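Side-chain contact in 1-acyl-sn-glycerol-3-phosphate acyltransferase (Thermotoga maritima, PDB 5KYM), which catalyses the transfer of an acyl chain to lysophosphatidic acid, making phosphatidic acid, as a membrane-anchored HX4D acyltransferase: residues A[174-179]-A[224-229]. Numbering follows the deposited sequence.
Sequences MIAVKT and EELRKY
Leu226 meets Ala176 and Val177 in a small, wholly apolar helix-to-helix contact, where the short helix 174-177 of the acyltransferase domain faces the beginning of the C-terminal helix 223-243. One methyl group does the touching on the C-terminal side: CD2 of Leu226 lies 4.0 Å from CB of Ala176 and 4.2 Å from CG2 of Val177. The CB of the leucine already points toward the short helix, and with CG anti to the backbone N (chi1 168°) the branched end is carried on in that direction. The Val177 and Leu226 side chains point in opposing directions and overlap alongside each other, CG2 of the valine meeting the leucine, while the single methyl of Ala176 points toward it. The CA atoms of Val177 and Leu226 are 8.2 Å apart, a usual spacing for packed helices, and with only three residues touching the segments bury just 93 Å² between them.

Thr179, three residues on from Ala176, ties its hydroxyl back into the chain: OG1 donates to the carbonyl O of Ile175 at 2.8 Å, in the carbonyl plane; Val181 N also bonds this hydroxyl. Val215 and Phe220 pack on Leu226 from the loop leading into the C-terminal helix. Behind the short helix, Ile175 rests on helix 137-147 through Leu138 and Leu145, and both Ile175 and Ala176 touch Ile79 of strand 79-82, which places the short helix between the central sheet and helix 223-243.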
loop_
_atom_site.group_PDB
_atom_site.type_symbol
_atom_site.label_atom_id
_atom_site.label_comp_id
_atom_site.label_asym_id
_atom_site.label_seq_id
_atom_site.Cartn_x
_atom_site.Cartn_y
_atom_site.Cartn_z
ATOM N N MET A 174 10.253 7.510 12.381
ATOM C CA MET A 174 10.208 8.903 12.773
ATOM C C MET A 174 8.909 9.602 12.361
ATOM O O MET A 174 8.456 10.452 13.122
ATOM C CB MET A 174 11.432 9.663 12.256
ATOM C CG MET A 174 11.683 10.960 13.020
ATOM S SD MET A 174 11.913 10.768 14.817
ATOM C CE MET A 174 13.454 9.836 14.931
ATOM N N ILE A 175 8.231 9.245 11.263
ATOM C CA ILE A 175 7.021 10.044 10.971
ATOM C C ILE A 175 5.915 9.848 11.999
ATOM O O ILE A 175 5.118 10.738 12.226
ATOM C CB ILE A 175 6.444 9.910 9.548
ATOM C CG1 ILE A 175 5.808 8.591 9.335
ATOM C CG2 ILE A 175 7.501 10.120 8.483
ATOM C CD1 ILE A 175 5.113 8.576 8.014
ATOM N N ALA A 176 5.910 8.698 12.654
ATOM C CA ALA A 176 4.962 8.440 13.747
ATOM C C ALA A 176 5.344 9.179 15.035
ATOM O O ALA A 176 4.526 9.879 15.645
ATOM C CB ALA A 176 4.847 6.951 14.011
ATOM N N VAL A 177 6.601 9.012 15.443
ATOM C CA VAL A 177 7.150 9.702 16.608
ATOM C C VAL A 177 6.882 11.176 16.620
ATOM O O VAL A 177 6.422 11.669 17.608
ATOM C CB VAL A 177 8.656 9.403 16.776
ATOM C CG1 VAL A 177 9.411 10.587 17.262
ATOM C CG2 VAL A 177 8.783 8.279 17.744
ATOM N N LYS A 178 7.132 11.841 15.510
ATOM C CA LYS A 178 7.016 13.334 15.395
ATOM C C LYS A 178 5.611 13.857 15.120
ATOM O O LYS A 178 5.428 15.055 15.071
ATOM C CB LYS A 178 7.976 13.903 14.306
ATOM C CG LYS A 178 9.406 14.088 14.790
ATOM C CD LYS A 178 10.335 14.579 13.688
ATOM C CE LYS A 178 11.765 14.780 14.212
ATOM N NZ LYS A 178 11.867 15.527 15.507
ATOM N N THR A 179 4.645 12.985 14.864
ATOM C CA THR A 179 3.256 13.402 14.632
ATOM C C THR A 179 2.308 12.882 15.669
ATOM O O THR A 179 1.187 13.382 15.741
ATOM C CB THR A 179 2.699 12.899 13.270
ATOM O OG1 THR A 179 2.631 11.461 13.211
ATOM C CG2 THR A 179 3.568 13.394 12.141
ATOM N N GLU A 224 13.413 4.593 17.979
ATOM C CA GLU A 224 14.091 3.317 17.881
ATOM C C GLU A 224 13.388 2.185 18.615
ATOM O O GLU A 224 13.539 1.054 18.218
ATOM C CB GLU A 224 15.524 3.468 18.396
ATOM C CG GLU A 224 16.517 2.454 17.880
ATOM C CD GLU A 224 17.324 1.868 19.014
ATOM O OE1 GLU A 224 18.398 2.443 19.318
ATOM O OE2 GLU A 224 16.817 0.873 19.623
ATOM N N GLU A 225 12.625 2.483 19.657
ATOM C CA GLU A 225 11.969 1.464 20.481
ATOM C C GLU A 225 10.630 1.052 19.865
ATOM O O GLU A 225 10.209 -0.101 19.949
ATOM C CB GLU A 225 11.791 1.979 21.906
ATOM C CG GLU A 225 11.195 0.969 22.896
ATOM C CD GLU A 225 10.698 1.620 24.194
ATOM O OE1 GLU A 225 11.591 2.259 24.786
ATOM O OE2 GLU A 225 9.482 1.484 24.618
ATOM N N LEU A 226 9.953 2.022 19.289
ATOM C CA LEU A 226 8.690 1.845 18.538
ATOM C C LEU A 226 8.909 1.001 17.317
ATOM O O LEU A 226 8.118 0.093 17.010
ATOM C CB LEU A 226 8.152 3.246 18.091
ATOM C CG LEU A 226 7.025 3.332 17.072
ATOM C CD1 LEU A 226 5.747 2.687 17.542
ATOM C CD2 LEU A 226 6.752 4.783 16.770
ATOM N N ARG A 227 9.990 1.331 16.611
ATOM C CA ARG A 227 10.363 0.643 15.378
ATOM C C ARG A 227 10.567 -0.820 15.593
ATOM O O ARG A 227 10.075 -1.636 14.834
ATOM C CB ARG A 227 11.612 1.238 14.770
ATOM C CG ARG A 227 11.942 0.669 13.409
ATOM C CD ARG A 227 13.088 1.413 12.762
ATOM N NE ARG A 227 14.277 0.949 13.458
ATOM C CZ ARG A 227 15.134 1.703 14.110
ATOM N NH1 ARG A 227 15.009 3.020 14.120
ATOM N NH2 ARG A 227 16.152 1.125 14.742
ATOM N N LYS A 228 11.273 -1.144 16.663
ATOM C CA LYS A 228 11.525 -2.505 17.019
ATOM C C LYS A 228 10.257 -3.271 17.367
ATOM O O LYS A 228 10.208 -4.480 17.153
ATOM C CB LYS A 228 12.598 -2.558 18.099
ATOM C CG LYS A 228 13.973 -2.083 17.555
ATOM C CD LYS A 228 14.443 -2.651 16.184
ATOM C CE LYS A 228 14.453 -4.202 16.104
ATOM N NZ LYS A 228 15.661 -4.812 16.768
ATOM N N TYR A 229 9.230 -2.589 17.871
ATOM C CA TYR A 229 8.013 -3.248 18.367
ATOM C C TYR A 229 7.197 -3.640 17.177
ATOM O O TYR A 229 6.708 -4.791 17.039
ATOM C CB TYR A 229 7.241 -2.325 19.338
ATOM C CG TYR A 229 5.950 -2.897 19.871
ATOM C CD1 TYR A 229 4.766 -2.679 19.220
ATOM C CD2 TYR A 229 5.891 -3.585 21.053
ATOM C CE1 TYR A 229 3.583 -3.225 19.667
ATOM C CE2 TYR A 229 4.711 -4.098 21.537
ATOM C CZ TYR A 229 3.561 -3.914 20.831
ATOM O OH TYR A 229 2.317 -4.391 21.230
#